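Local coordinates for protein Emp47p (form2) (Saccharomyces cerevisiae, PDB 2A6Z) that probably acts as a calcium-independent cargo receptor that recognises carbohydrate, supports glycoprotein secretion and is needed for EMP46 to leave the endoplasmic reticulum, at residues Gly80-Trp85 with Val197-Gly202; Pro14-Thr19 with Ala32-Gly37; Asn25-Glu30 with Trp52-Phe57; Lys60-Met65 with Thr162-Asp167. One frame throughout, in Å; residues are numbered along the deposited sequence.

In the fold
The chain folds as a beta sandwich of the legume-lectin kind, and the four contacts sample both of its antiparallel sheets. Contacts 1 and 3 share one sheet, where strands 192-200 and 48-58 are neighbours; their centres are 16 Å apart, and Trp52 CH2 of contact 3 packs on Trp85 CB of contact 1 at 3.5 Å. Contact 4 lies in the other sheet, and contact 2, about 28 Å away between centres, sets a loop against its edge strand 33-35. Contact 3 reaches contact 4 through Phe57 CE2 and Phe63 CD2, 4.1 Å apart. Residues 25-37 join contacts 2 and 3, carrying the chain from strand 26-30 in one sheet to strand 33-35 in the other.

Contact 1. Residues Gly80-Trp85 with Val197-Gly202; sequences GGISFW and VTAQNG
The indole of Trp85 meets Thr198 at its edge: NE1 donates to Thr198 OG1 over 2.8 Å, with the oxygen only 5° out of the ring plane. The ring is also stacked with that of Trp52, so the bond sets its direction while the stack supports its flat surface. Phe84 turns to the other side of the sheet, where its CE1 comes within 3.5 Å of Val197 CG2, the two side chains running alongside each other; Phe69 meets the same ring edge-to-face. Thr198 can serve Trp85 because OG1 occupies the crowded position between backbone N and carbonyl carbon (chi1 64°), with CG2 beside the indole N-H. The hydroxyl also bonds Tyr99 O, which gives this buried oxygen both a donor and an acceptor.

Strands 81-88 and 192-200 are neighbours inside one sheet of the lectin beta sandwich, and they run antiparallel. Ser83 and Thr198 form a hydrogen-bonded pair, with Ser83 N to Thr198 O at 2.8 Å nearly straight and Thr198 N to Ser83 O at 2.9 Å. Gly81 and Gln200 form the next hydrogen-bonded pair, two residues along each strand. Between them Ile82 and Ala199 form a non-hydrogen-bonded pair with both side chains on the Phe84 and Val197 face, where the small CB of Ala199 sits beside Ile82 CB; Ile82 CG1, anti to N, reaches Val197 CG2 at 3.6 Å, and Phe211 of strand 210-220 packs against Ile82 from the opposing sheet. Glycine suits position 80, because Gly80 CA passes 3.1 Å from Gln200 O, with the neighbouring strand close against it.

Contact 2. Residues Pro14-Thr19 with Ala32-Gly37; sequences PDLINT and ASLEEG
Water 1 ties Thr19 to Gly37: it lies 2.7 Å from Thr19 O and accepts from Gly37 N at 2.8 Å. Glu36 OE1 is 2.5 Å from the same water, a short contact, and competes with Thr19 O for its protons. The bend of the Glu36 side chain at chi2 (41°) brings its carboxylate back toward the loop.

The backbone of Leu16 to Thr19 is a type I turn, closed by Thr19 N to Leu16 O. Leu16 O also receives Gly37 CA, 3.3 Å away in a fairly straight C-H...O contact. Gly37 has a positive phi (79°), which suits glycine and lets the chain pass close to the turn. In front of the turn, Asp15 OD2 accepts from Ile17 N at 3.1 Å as an Asx turn, the N-H arriving from above the carboxylate plane. Leu34 CD2 rests against the Thr19 carbonyl, 3.5 Å from its O; the apolar contact itself is loose, Leu16 CD2 and Leu34 CD1 being 4.3 Å apart.

Both leucines also pack on Ile39 of strand 38-40. Strand 33-35 edges that sheet beside 38-40, and a backbone hydrogen bond between Leu16 and Phe214 fastens the loop to strand 210-220.

Contact 3. Residues Asn25-Glu30 with Trp52-Phe57; sequences NWQTGE and WLKQGF
Leu53 lies over one face of the Trp26 indole, its CG 3.5 Å from the centroid of the six-membered ring and 11° off the normal, a well-centred CH-pi contact. CD2 sits above the same face but toward the rim, 3.5 Å from Trp26 CE2. Although the CB of Trp26 leaves its strand pointing away from Leu53, CG stands beside the backbone N (chi1 -70°) and brings the ring back over the neighbouring strand. A leucine suits this place because its branched end, CG with both methyls, spreads against the broad indole. From the five-membered ring NE1 donates to Ser12 O, which fixes the rotation of the indole.

Asn25 runs alongside Leu53, its ND2 near CD2 and bonded to Asp10 O and Ser12 O. Asn25 O is gripped twice: Lys54 N donates at 2.9 Å in a nearly straight bond, tilted out of the carbonyl plane, and water 2 donates at 2.7 Å while accepting from Gln55 N. The long, extended Lys54 chain passes over the strand, CE lying 3.4 Å from Trp26 O, and ends on Asn24 O. Gln27 slants across it, its OE1 facing Lys54 CE at 3.7 Å; its bent chain lets NE2 bond Thr28 O in the amide plane.

Gln27 and Trp52 form the hydrogen-bonded antiparallel pair, with Gln27 N to Trp52 O at 2.8 Å. Strand 26-30 is the outermost strand of its sheet, followed inward by 48-58 and then by 192-200, to which Leu53 is joined by a backbone hydrogen bond with Ile195.

Contact 4. Residues Lys60-Met65 with Thr162-Asp167; sequences KDSFTM and TYDLED
Ser62 OG makes two bonds to the turn that follows strand 153-164: it donates to Glu166 OE1 at 2.6 Å, meeting the carboxylate from above its plane, and accepts from Leu165 N at 2.8 Å. A serine fits here, being small enough to stand beside the turn and able to give and take at one oxygen. With OG beside its own backbone N (chi1 -58°), the hydroxyl faces both partners. Leu165 CD2 packs against the backbone of Asp61 and Ser62.

Around this first shell, Asp164 OD1 holds Glu166 N at 2.8 Å in an Asx turn, which positions the Glu166 backbone, and the bend of its chain at chi2 (74°) returns the carboxylate to Ser62. Water 3 accepts from Ser62 N at 2.9 Å and lies between the carboxylates of Asp61 and Glu166, probably easing the repulsion of two like charges.

These strands, 63-72 and 153-164, are adjacent and antiparallel in one sheet of the lectin beta sandwich. Phe63 and Tyr163 make a hydrogen-bonded pair, Tyr163 N to Phe63 O at 2.9 Å and Phe63 N to Tyr163 O at 3.1 Å. On their face Phe63 CE2 touches Tyr163 CB at 3.6 Å. Thr64 and Thr162 lie side by side on the opposite face, Thr162 CG2 against Thr64 OG1 at 3.5 Å, that hydroxyl being bonded to Gly221 O. Further out, the Phe63 ring is stacked with Phe86 of the other sheet, while Tyr163 OH is hydrogen-bonded to Phe188 N and the two rings meet edge-to-face.

Contact 1. Residues Gly80-Trp85 with Val197-Gly202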
loop_
_atom_site.group_PDB
_atom_site.type_symbol
_atom_site.label_atom_id
_atom_site.label_comp_id
_atom_site.label_asym_id
_atom_site.label_seq_id
_atom_site.Cartn_x
_atom_site.Cartn_y
_atom_site.Cartn_z
ATOM N N GLY A 80 -9.232 -7.904 -8.794
ATOM C CA GLY A 80 -8.973 -6.654 -8.084
ATOM C C GLY A 80 -7.756 -6.818 -7.133
ATOM O O GLY A 80 -7.125 -7.851 -7.050
ATOM N N GLY A 81 -7.501 -5.736 -6.398
ATOM C CA GLY A 81 -6.461 -5.783 -5.368
ATOM C C GLY A 81 -6.136 -4.395 -4.901
ATOM O O GLY A 81 -6.601 -3.388 -5.484
ATOM N N ILE A 82 -5.355 -4.364 -3.842
ATOM C CA ILE A 82 -4.921 -3.085 -3.217
ATOM C C ILE A 82 -3.395 -3.136 -3.126
ATOM O O ILE A 82 -2.827 -4.153 -2.720
ATOM C CB ILE A 82 -5.614 -2.823 -1.860
ATOM C CG1 ILE A 82 -5.166 -1.480 -1.250
ATOM C CG2 ILE A 82 -5.438 -3.965 -0.851
ATOM C CD1 ILE A 82 -5.980 -1.020 -0.073
ATOM N N SER A 83 -2.786 -2.044 -3.549
ATOM C CA SER A 83 -1.315 -1.938 -3.578
ATOM C C SER A 83 -0.858 -0.748 -2.757
ATOM O O SER A 83 -1.396 0.367 -2.830
ATOM C CB SER A 83 -0.862 -1.707 -5.003
ATOM O OG SER A 83 -0.897 -2.897 -5.776
ATOM N N PHE A 84 0.196 -0.996 -1.972
ATOM C CA PHE A 84 0.856 0.004 -1.131
ATOM C C PHE A 84 2.240 0.244 -1.706
ATOM O O PHE A 84 2.959 -0.709 -1.973
ATOM C CB PHE A 84 0.949 -0.471 0.330
ATOM C CG PHE A 84 -0.384 -0.863 0.907
ATOM C CD1 PHE A 84 -1.149 0.046 1.611
ATOM C CD2 PHE A 84 -0.881 -2.170 0.769
ATOM C CE1 PHE A 84 -2.371 -0.298 2.145
ATOM C CE2 PHE A 84 -2.119 -2.517 1.253
ATOM C CZ PHE A 84 -2.859 -1.565 1.968
ATOM N N TRP A 85 2.580 1.516 -1.913
ATOM C CA TRP A 85 3.735 1.859 -2.725
ATOM C C TRP A 85 4.802 2.631 -1.936
ATOM O O TRP A 85 4.453 3.468 -1.089
ATOM C CB TRP A 85 3.301 2.756 -3.887
ATOM C CG TRP A 85 2.253 2.140 -4.771
ATOM C CD1 TRP A 85 0.892 2.278 -4.631
ATOM C CD2 TRP A 85 2.474 1.302 -5.919
ATOM N NE1 TRP A 85 0.237 1.568 -5.643
ATOM C CE2 TRP A 85 1.189 0.987 -6.432
ATOM C CE3 TRP A 85 3.620 0.814 -6.570
ATOM C CZ2 TRP A 85 1.013 0.181 -7.583
ATOM C CZ3 TRP A 85 3.434 0.037 -7.697
ATOM C CH2 TRP A 85 2.150 -0.278 -8.197
ATOM N N VAL A 197 -1.295 4.563 -1.740
ATOM C CA VAL A 197 -2.085 3.333 -1.838
ATOM C C VAL A 197 -3.067 3.487 -2.994
ATOM O O VAL A 197 -3.615 4.563 -3.227
ATOM C CB VAL A 197 -2.781 2.977 -0.513
ATOM C CG1 VAL A 197 -3.731 4.113 -0.073
ATOM C CG2 VAL A 197 -3.510 1.652 -0.583
ATOM N N THR A 198 -3.246 2.393 -3.746
ATOM C CA THR A 198 -4.114 2.415 -4.913
ATOM C C THR A 198 -4.894 1.107 -4.897
ATOM O O THR A 198 -4.455 0.074 -4.372
ATOM C CB THR A 198 -3.310 2.553 -6.218
ATOM O OG1 THR A 198 -2.478 1.420 -6.419
ATOM C CG2 THR A 198 -2.433 3.788 -6.199
ATOM N N ALA A 199 -6.067 1.113 -5.538
ATOM C CA ALA A 199 -6.852 -0.147 -5.574
ATOM C C ALA A 199 -7.778 -0.104 -6.779
ATOM O O ALA A 199 -8.134 0.941 -7.309
ATOM C CB ALA A 199 -7.647 -0.401 -4.309
ATOM N N GLN A 200 -8.180 -1.332 -7.164
ATOM C CA GLN A 200 -9.183 -1.540 -8.187
ATOM C C GLN A 200 -9.998 -2.771 -7.765
ATOM O O GLN A 200 -9.430 -3.694 -7.151
ATOM C CB GLN A 200 -8.565 -1.751 -9.570
ATOM C CG GLN A 200 -7.837 -3.114 -9.665
ATOM C CD GLN A 200 -7.017 -3.327 -10.897
ATOM O OE1 GLN A 200 -6.564 -2.297 -11.462
ATOM N NE2 GLN A 200 -6.854 -4.610 -11.267
ATOM N N ASN A 201 -11.267 -2.837 -8.137
ATOM C CA ASN A 201 -12.018 -4.046 -7.902
ATOM C C ASN A 201 -12.358 -4.846 -9.164
ATOM O O ASN A 201 -12.791 -5.998 -9.037
ATOM C CB ASN A 201 -13.247 -3.828 -6.996
ATOM C CG ASN A 201 -14.203 -2.802 -7.513
ATOM O OD1 ASN A 201 -14.125 -2.370 -8.675
ATOM N ND2 ASN A 201 -15.149 -2.396 -6.665
ATOM N N GLY A 202 -12.132 -4.264 -10.322
ATOM C CA GLY A 202 -12.360 -4.989 -11.611
ATOM C C GLY A 202 -13.807 -5.337 -11.787
ATOM O O GLY A 202 -14.701 -4.755 -11.188
#

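Contact 2. Residues Pro14-Thr19 with Ala32-Gly37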
loop_
_atom_site.group_PDB
_atom_site.type_symbol
_atom_site.label_atom_id
_atom_site.label_comp_id
_atom_site.label_asym_id
_atom_site.label_seq_id
_atom_site.Cartn_x
_atom_site.Cartn_y
_atom_site.Cartn_z
ATOM N N PRO A 14 -3.658 10.924 9.806
ATOM C CA PRO A 14 -4.289 10.676 11.101
ATOM C C PRO A 14 -5.643 9.982 10.903
ATOM O O PRO A 14 -6.320 10.191 9.899
ATOM C CB PRO A 14 -4.496 12.088 11.644
ATOM C CG PRO A 14 -3.426 12.932 11.008
ATOM C CD PRO A 14 -3.347 12.372 9.578
ATOM N N ASP A 15 -5.955 9.176 11.936
ATOM C CA ASP A 15 -7.187 8.393 11.954
ATOM C C ASP A 15 -8.346 9.208 11.442
ATOM O O ASP A 15 -8.623 10.322 11.940
ATOM C CB ASP A 15 -7.461 7.938 13.367
ATOM C CG ASP A 15 -8.583 6.944 13.481
ATOM O OD1 ASP A 15 -8.637 6.364 14.571
ATOM O OD2 ASP A 15 -9.451 6.811 12.618
ATOM N N LEU A 16 -9.018 8.731 10.388
ATOM C CA LEU A 16 -10.050 9.475 9.668
ATOM C C LEU A 16 -11.401 9.429 10.364
ATOM O O LEU A 16 -12.371 10.006 9.813
ATOM C CB LEU A 16 -10.147 8.938 8.219
ATOM C CG LEU A 16 -8.893 9.146 7.354
ATOM C CD1 LEU A 16 -9.028 8.237 6.168
ATOM C CD2 LEU A 16 -8.801 10.624 6.996
ATOM N N ILE A 17 -11.521 8.809 11.490
ATOM C CA ILE A 17 -12.820 8.543 12.116
ATOM C C ILE A 17 -13.748 9.734 12.197
ATOM O O ILE A 17 -14.947 9.680 11.943
ATOM C CB ILE A 17 -12.621 7.870 13.496
ATOM C CG1 ILE A 17 -13.966 7.347 14.042
ATOM C CG2 ILE A 17 -11.867 8.740 14.487
ATOM C CD1 ILE A 17 -13.799 6.408 15.181
ATOM N N ASN A 18 -13.205 10.902 12.490
ATOM C CA ASN A 18 -14.153 12.055 12.590
ATOM C C ASN A 18 -13.704 13.104 11.623
ATOM O O ASN A 18 -14.001 14.294 11.789
ATOM C CB ASN A 18 -14.158 12.486 14.058
ATOM C CG ASN A 18 -15.016 11.599 14.944
ATOM O OD1 ASN A 18 -16.105 11.128 14.604
ATOM N ND2 ASN A 18 -14.542 11.333 16.161
ATOM N N THR A 19 -12.971 12.754 10.578
ATOM C CA THR A 19 -12.419 13.728 9.656
ATOM C C THR A 19 -13.355 14.059 8.543
ATOM O O THR A 19 -13.968 13.188 7.910
ATOM C CB THR A 19 -11.122 13.117 9.082
ATOM O OG1 THR A 19 -10.227 12.922 10.215
ATOM C CG2 THR A 19 -10.507 14.013 8.055
ATOM N N ALA A 32 -11.402 7.727 -5.709
ATOM C CA ALA A 32 -11.248 7.668 -4.254
ATOM C C ALA A 32 -11.967 8.835 -3.571
ATOM O O ALA A 32 -11.963 9.940 -4.067
ATOM C CB ALA A 32 -9.773 7.745 -3.893
ATOM N N SER A 33 -12.581 8.592 -2.420
ATOM C CA SER A 33 -13.361 9.658 -1.756
ATOM C C SER A 33 -13.381 9.413 -0.243
ATOM O O SER A 33 -13.452 8.280 0.206
ATOM C CB SER A 33 -14.759 9.612 -2.305
ATOM O OG SER A 33 -15.649 8.700 -1.725
ATOM N N LEU A 34 -13.349 10.531 0.490
ATOM C CA LEU A 34 -13.585 10.447 1.933
ATOM C C LEU A 34 -15.075 10.246 2.208
ATOM O O LEU A 34 -15.911 11.000 1.688
ATOM C CB LEU A 34 -13.068 11.705 2.610
ATOM C CG LEU A 34 -13.316 11.853 4.117
ATOM C CD1 LEU A 34 -12.557 10.769 4.873
ATOM C CD2 LEU A 34 -12.897 13.233 4.578
ATOM N N GLU A 35 -15.411 9.236 2.933
ATOM C CA GLU A 35 -16.735 8.878 3.356
ATOM C C GLU A 35 -16.655 8.810 4.879
ATOM O O GLU A 35 -15.597 9.240 5.448
ATOM C CB GLU A 35 -17.216 7.581 2.695
ATOM C CG GLU A 35 -17.146 7.611 1.168
ATOM C CD GLU A 35 -17.935 8.796 0.602
ATOM O OE1 GLU A 35 -18.683 9.402 1.409
ATOM O OE2 GLU A 35 -17.790 9.111 -0.606
ATOM N N GLU A 36 -17.669 8.409 5.602
ATOM C CA GLU A 36 -17.754 8.441 7.023
ATOM C C GLU A 36 -16.628 7.637 7.672
ATOM O O GLU A 36 -16.608 6.429 7.853
ATOM C CB GLU A 36 -19.029 7.918 7.676
ATOM C CG GLU A 36 -19.021 8.038 9.194
ATOM C CD GLU A 36 -18.462 9.274 9.857
ATOM O OE1 GLU A 36 -17.783 10.129 9.244
ATOM O OE2 GLU A 36 -18.662 9.405 11.092
ATOM N N GLY A 37 -15.624 8.396 8.107
ATOM C CA GLY A 37 -14.531 7.779 8.832
ATOM C C GLY A 37 -13.500 7.059 8.029
ATOM O O GLY A 37 -12.628 6.414 8.653
HETATM O O HOH W 1 -15.717 11.187 8.247
#

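Contact 3. Residues Asn25-Glu30 with Trp52-Phe57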
loop_
_atom_site.group_PDB
_atom_site.type_symbol
_atom_site.label_atom_id
_atom_site.label_comp_id
_atom_site.label_asym_id
_atom_site.label_seq_id
_atom_site.Cartn_x
_atom_site.Cartn_y
_atom_site.Cartn_z
ATOM N N ASN A 25 -2.071 17.249 3.334
ATOM C CA ASN A 25 -0.827 16.667 2.861
ATOM C C ASN A 25 -1.051 15.442 1.944
ATOM O O ASN A 25 -0.049 14.908 1.459
ATOM C CB ASN A 25 0.073 16.305 4.047
ATOM C CG ASN A 25 -0.475 15.381 5.107
ATOM O OD1 ASN A 25 -1.697 15.414 5.422
ATOM N ND2 ASN A 25 0.400 14.547 5.676
ATOM N N TRP A 26 -2.289 15.089 1.687
ATOM C CA TRP A 26 -2.630 13.941 0.827
ATOM C C TRP A 26 -3.486 14.377 -0.331
ATOM O O TRP A 26 -4.244 15.379 -0.273
ATOM C CB TRP A 26 -3.447 12.891 1.614
ATOM C CG TRP A 26 -2.605 12.191 2.647
ATOM C CD1 TRP A 26 -2.312 12.652 3.908
ATOM C CD2 TRP A 26 -1.933 10.925 2.531
ATOM N NE1 TRP A 26 -1.500 11.754 4.582
ATOM C CE2 TRP A 26 -1.255 10.673 3.755
ATOM C CE3 TRP A 26 -1.844 9.987 1.517
ATOM C CZ2 TRP A 26 -0.513 9.520 3.961
ATOM C CZ3 TRP A 26 -1.107 8.825 1.713
ATOM C CH2 TRP A 26 -0.437 8.597 2.928
ATOM N N GLN A 27 -3.429 13.575 -1.424
ATOM C CA GLN A 27 -4.231 13.837 -2.612
ATOM C C GLN A 27 -4.940 12.547 -3.022
ATOM O O GLN A 27 -4.306 11.520 -3.271
ATOM C CB GLN A 27 -3.303 14.342 -3.739
ATOM C CG GLN A 27 -4.094 14.639 -5.057
ATOM C CD GLN A 27 -5.048 15.765 -4.827
ATOM O OE1 GLN A 27 -4.599 16.846 -4.463
ATOM N NE2 GLN A 27 -6.332 15.483 -5.033
ATOM N N THR A 28 -6.258 12.580 -3.127
ATOM C CA THR A 28 -7.029 11.502 -3.720
ATOM C C THR A 28 -6.990 11.599 -5.227
ATOM O O THR A 28 -6.835 12.690 -5.809
ATOM C CB THR A 28 -8.485 11.501 -3.248
ATOM O OG1 THR A 28 -9.047 12.833 -3.452
ATOM C CG2 THR A 28 -8.663 11.171 -1.783
ATOM N N GLY A 29 -7.171 10.448 -5.881
ATOM C CA GLY A 29 -7.219 10.408 -7.333
ATOM C C GLY A 29 -8.300 9.432 -7.773
ATOM O O GLY A 29 -8.745 8.544 -7.032
ATOM N N GLU A 30 -8.636 9.568 -9.036
ATOM C CA GLU A 30 -9.576 8.679 -9.696
ATOM C C GLU A 30 -10.860 8.814 -8.890
ATOM O O GLU A 30 -11.242 9.984 -8.663
ATOM C CB GLU A 30 -9.100 7.258 -10.021
ATOM C CG GLU A 30 -7.890 7.262 -10.917
ATOM C CD GLU A 30 -6.623 7.772 -10.218
ATOM O OE1 GLU A 30 -6.434 7.269 -9.091
ATOM O OE2 GLU A 30 -5.917 8.584 -10.821
ATOM N N TRP A 52 -2.238 9.440 -2.331
ATOM C CA TRP A 52 -0.819 9.623 -2.261
ATOM C C TRP A 52 -0.467 10.859 -1.458
ATOM O O TRP A 52 -1.185 11.874 -1.489
ATOM C CB TRP A 52 -0.227 9.826 -3.628
ATOM C CG TRP A 52 -0.264 8.661 -4.595
ATOM C CD1 TRP A 52 -1.288 8.342 -5.447
ATOM C CD2 TRP A 52 0.778 7.683 -4.821
ATOM N NE1 TRP A 52 -0.951 7.208 -6.187
ATOM C CE2 TRP A 52 0.308 6.802 -5.830
ATOM C CE3 TRP A 52 2.076 7.503 -4.275
ATOM C CZ2 TRP A 52 1.080 5.738 -6.284
ATOM C CZ3 TRP A 52 2.832 6.430 -4.748
ATOM C CH2 TRP A 52 2.322 5.569 -5.738
ATOM N N LEU A 53 0.691 10.838 -0.811
ATOM C CA LEU A 53 1.235 12.047 -0.192
ATOM C C LEU A 53 1.611 13.044 -1.292
ATOM O O LEU A 53 2.184 12.688 -2.320
ATOM C CB LEU A 53 2.443 11.699 0.693
ATOM C CG LEU A 53 1.958 11.169 2.067
ATOM C CD1 LEU A 53 2.943 10.186 2.675
ATOM C CD2 LEU A 53 1.695 12.323 3.026
ATOM N N LYS A 54 1.288 14.341 -1.012
ATOM C CA LYS A 54 1.667 15.377 -1.971
ATOM C C LYS A 54 3.152 15.667 -2.074
ATOM O O LYS A 54 3.614 16.122 -3.139
ATOM C CB LYS A 54 0.940 16.677 -1.579
ATOM C CG LYS A 54 -0.534 16.630 -1.865
ATOM C CD LYS A 54 -1.141 17.977 -1.493
ATOM C CE LYS A 54 -2.651 18.031 -1.561
ATOM N NZ LYS A 54 -3.082 19.410 -1.069
ATOM N N GLN A 55 3.912 15.444 -1.010
ATOM C CA GLN A 55 5.354 15.722 -0.987
ATOM C C GLN A 55 6.116 14.420 -0.942
ATOM O O GLN A 55 5.715 13.437 -0.261
ATOM C CB GLN A 55 5.668 16.611 0.194
ATOM C CG GLN A 55 4.932 17.940 0.272
ATOM C CD GLN A 55 4.695 18.803 -0.930
ATOM O OE1 GLN A 55 3.610 19.360 -1.258
ATOM N NE2 GLN A 55 5.738 19.002 -1.728
ATOM N N GLY A 56 7.277 14.439 -1.610
ATOM C CA GLY A 56 8.140 13.285 -1.508
ATOM C C GLY A 56 8.801 13.188 -0.137
ATOM O O GLY A 56 8.915 14.170 0.544
ATOM N N PHE A 57 9.253 11.966 0.169
ATOM C CA PHE A 57 9.993 11.624 1.365
ATOM C C PHE A 57 11.435 11.378 0.957
ATOM O O PHE A 57 11.711 10.518 0.112
ATOM C CB PHE A 57 9.356 10.388 2.019
ATOM C CG PHE A 57 10.256 9.727 3.056
ATOM C CD1 PHE A 57 10.581 10.307 4.256
ATOM C CD2 PHE A 57 10.847 8.483 2.769
ATOM C CE1 PHE A 57 11.435 9.655 5.163
ATOM C CE2 PHE A 57 11.647 7.803 3.662
ATOM C CZ PHE A 57 11.966 8.406 4.845
HETATM O O HOH W 2 2.615 15.579 1.501
#

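Contact 4. Residues Lys60-Met65 with Thr162-Asp167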
loop_
_atom_site.group_PDB
_atom_site.type_symbol
_atom_site.label_atom_id
_atom_site.label_comp_id
_atom_site.label_asym_id
_atom_site.label_seq_id
_atom_site.Cartn_x
_atom_site.Cartn_y
_atom_site.Cartn_z
ATOM N N LYS A 60 16.850 8.865 3.947
ATOM C CA LYS A 60 18.193 8.998 4.503
ATOM C C LYS A 60 18.447 8.069 5.688
ATOM O O LYS A 60 19.619 7.851 6.038
ATOM C CB LYS A 60 18.450 10.441 4.956
ATOM C CG LYS A 60 18.345 11.470 3.818
ATOM C CD LYS A 60 19.534 11.339 2.878
ATOM C CE LYS A 60 19.517 12.448 1.858
ATOM N NZ LYS A 60 20.179 12.042 0.604
ATOM N N ASP A 61 17.385 7.572 6.318
ATOM C CA ASP A 61 17.505 6.847 7.574
ATOM C C ASP A 61 16.284 5.903 7.710
ATOM O O ASP A 61 15.356 5.975 6.908
ATOM C CB ASP A 61 17.517 7.831 8.763
ATOM C CG ASP A 61 18.730 8.730 8.884
ATOM O OD1 ASP A 61 18.707 9.934 8.535
ATOM O OD2 ASP A 61 19.742 8.148 9.314
ATOM N N SER A 62 16.350 5.074 8.727
ATOM C CA SER A 62 15.319 4.053 8.948
ATOM C C SER A 62 13.948 4.672 9.090
ATOM O O SER A 62 13.767 5.808 9.560
ATOM C CB SER A 62 15.681 3.295 10.222
ATOM O OG SER A 62 16.968 2.735 10.060
ATOM N N PHE A 63 12.910 3.858 8.744
ATOM C CA PHE A 63 11.543 4.370 8.847
ATOM C C PHE A 63 10.586 3.188 8.994
ATOM O O PHE A 63 10.899 2.057 8.735
ATOM C CB PHE A 63 11.173 5.213 7.589
ATOM C CG PHE A 63 11.042 4.426 6.316
ATOM C CD1 PHE A 63 9.795 3.923 5.920
ATOM C CD2 PHE A 63 12.136 4.178 5.529
ATOM C CE1 PHE A 63 9.684 3.184 4.786
ATOM C CE2 PHE A 63 12.033 3.414 4.359
ATOM C CZ PHE A 63 10.805 2.895 3.997
ATOM N N THR A 64 9.349 3.590 9.369
ATOM C CA THR A 64 8.231 2.679 9.501
ATOM C C THR A 64 7.023 3.322 8.802
ATOM O O THR A 64 6.766 4.538 8.969
ATOM C CB THR A 64 7.847 2.499 10.954
ATOM O OG1 THR A 64 8.963 1.975 11.673
ATOM C CG2 THR A 64 6.693 1.541 11.155
ATOM N N MET A 65 6.256 2.519 8.067
ATOM C CA MET A 65 4.964 2.899 7.530
ATOM C C MET A 65 3.927 1.904 8.037
ATOM O O MET A 65 4.085 0.693 7.793
ATOM C CB MET A 65 4.983 2.875 6.035
ATOM C CG MET A 65 5.914 3.701 5.196
ATOM S SD MET A 65 6.121 3.520 3.400
ATOM C CE MET A 65 6.615 1.795 3.318
ATOM N N THR A 162 8.762 -1.899 7.947
ATOM C CA THR A 162 9.912 -1.282 8.569
ATOM C C THR A 162 11.125 -1.501 7.695
ATOM O O THR A 162 11.308 -2.534 7.073
ATOM C CB THR A 162 10.183 -1.853 9.987
ATOM O OG1 THR A 162 10.237 -3.280 9.949
ATOM C CG2 THR A 162 9.106 -1.409 10.978
ATOM N N TYR A 163 11.992 -0.460 7.663
ATOM C CA TYR A 163 13.239 -0.533 6.930
ATOM C C TYR A 163 14.344 -0.009 7.874
ATOM O O TYR A 163 14.316 1.169 8.258
ATOM C CB TYR A 163 13.180 0.295 5.636
ATOM C CG TYR A 163 14.432 0.141 4.801
ATOM C CD1 TYR A 163 14.829 -1.099 4.291
ATOM C CD2 TYR A 163 15.239 1.237 4.504
ATOM C CE1 TYR A 163 15.969 -1.270 3.527
ATOM C CE2 TYR A 163 16.372 1.074 3.728
ATOM C CZ TYR A 163 16.762 -0.150 3.254
ATOM O OH TYR A 163 17.859 -0.336 2.455
ATOM N N ASP A 164 15.209 -0.925 8.275
ATOM C CA ASP A 164 16.116 -0.682 9.382
ATOM C C ASP A 164 17.565 -0.686 8.927
ATOM O O ASP A 164 18.210 -1.743 8.768
ATOM C CB ASP A 164 15.907 -1.756 10.483
ATOM C CG ASP A 164 16.626 -1.384 11.785
ATOM O OD1 ASP A 164 17.371 -0.378 11.791
ATOM O OD2 ASP A 164 16.414 -2.111 12.759
ATOM N N LEU A 165 18.110 0.524 8.719
ATOM C CA LEU A 165 19.503 0.665 8.345
ATOM C C LEU A 165 20.437 0.300 9.483
ATOM O O LEU A 165 21.607 0.081 9.195
ATOM C CB LEU A 165 19.821 2.139 7.963
ATOM C CG LEU A 165 19.364 2.633 6.590
ATOM C CD1 LEU A 165 19.912 1.753 5.434
ATOM C CD2 LEU A 165 17.878 2.770 6.510
ATOM N N GLU A 166 19.907 0.230 10.701
ATOM C CA GLU A 166 20.723 -0.127 11.869
ATOM C C GLU A 166 20.609 -1.638 12.150
ATOM O O GLU A 166 21.114 -2.083 13.203
ATOM C CB GLU A 166 20.233 0.658 13.095
ATOM C CG GLU A 166 20.598 2.120 13.060
ATOM C CD GLU A 166 19.758 2.926 12.072
ATOM O OE1 GLU A 166 18.497 2.886 12.209
ATOM O OE2 GLU A 166 20.337 3.648 11.219
ATOM N N ASP A 167 20.030 -2.413 11.216
ATOM C CA ASP A 167 20.027 -3.883 11.301
ATOM C C ASP A 167 20.366 -4.448 9.923
ATOM O O ASP A 167 19.709 -5.362 9.437
ATOM C CB ASP A 167 18.653 -4.330 11.859
ATOM C CG ASP A 167 18.641 -5.776 12.355
ATOM O OD1 ASP A 167 19.692 -6.459 12.346
ATOM O OD2 ASP A 167 17.538 -6.222 12.763
HETATM O O HOH W 3 19.036 5.355 9.827
#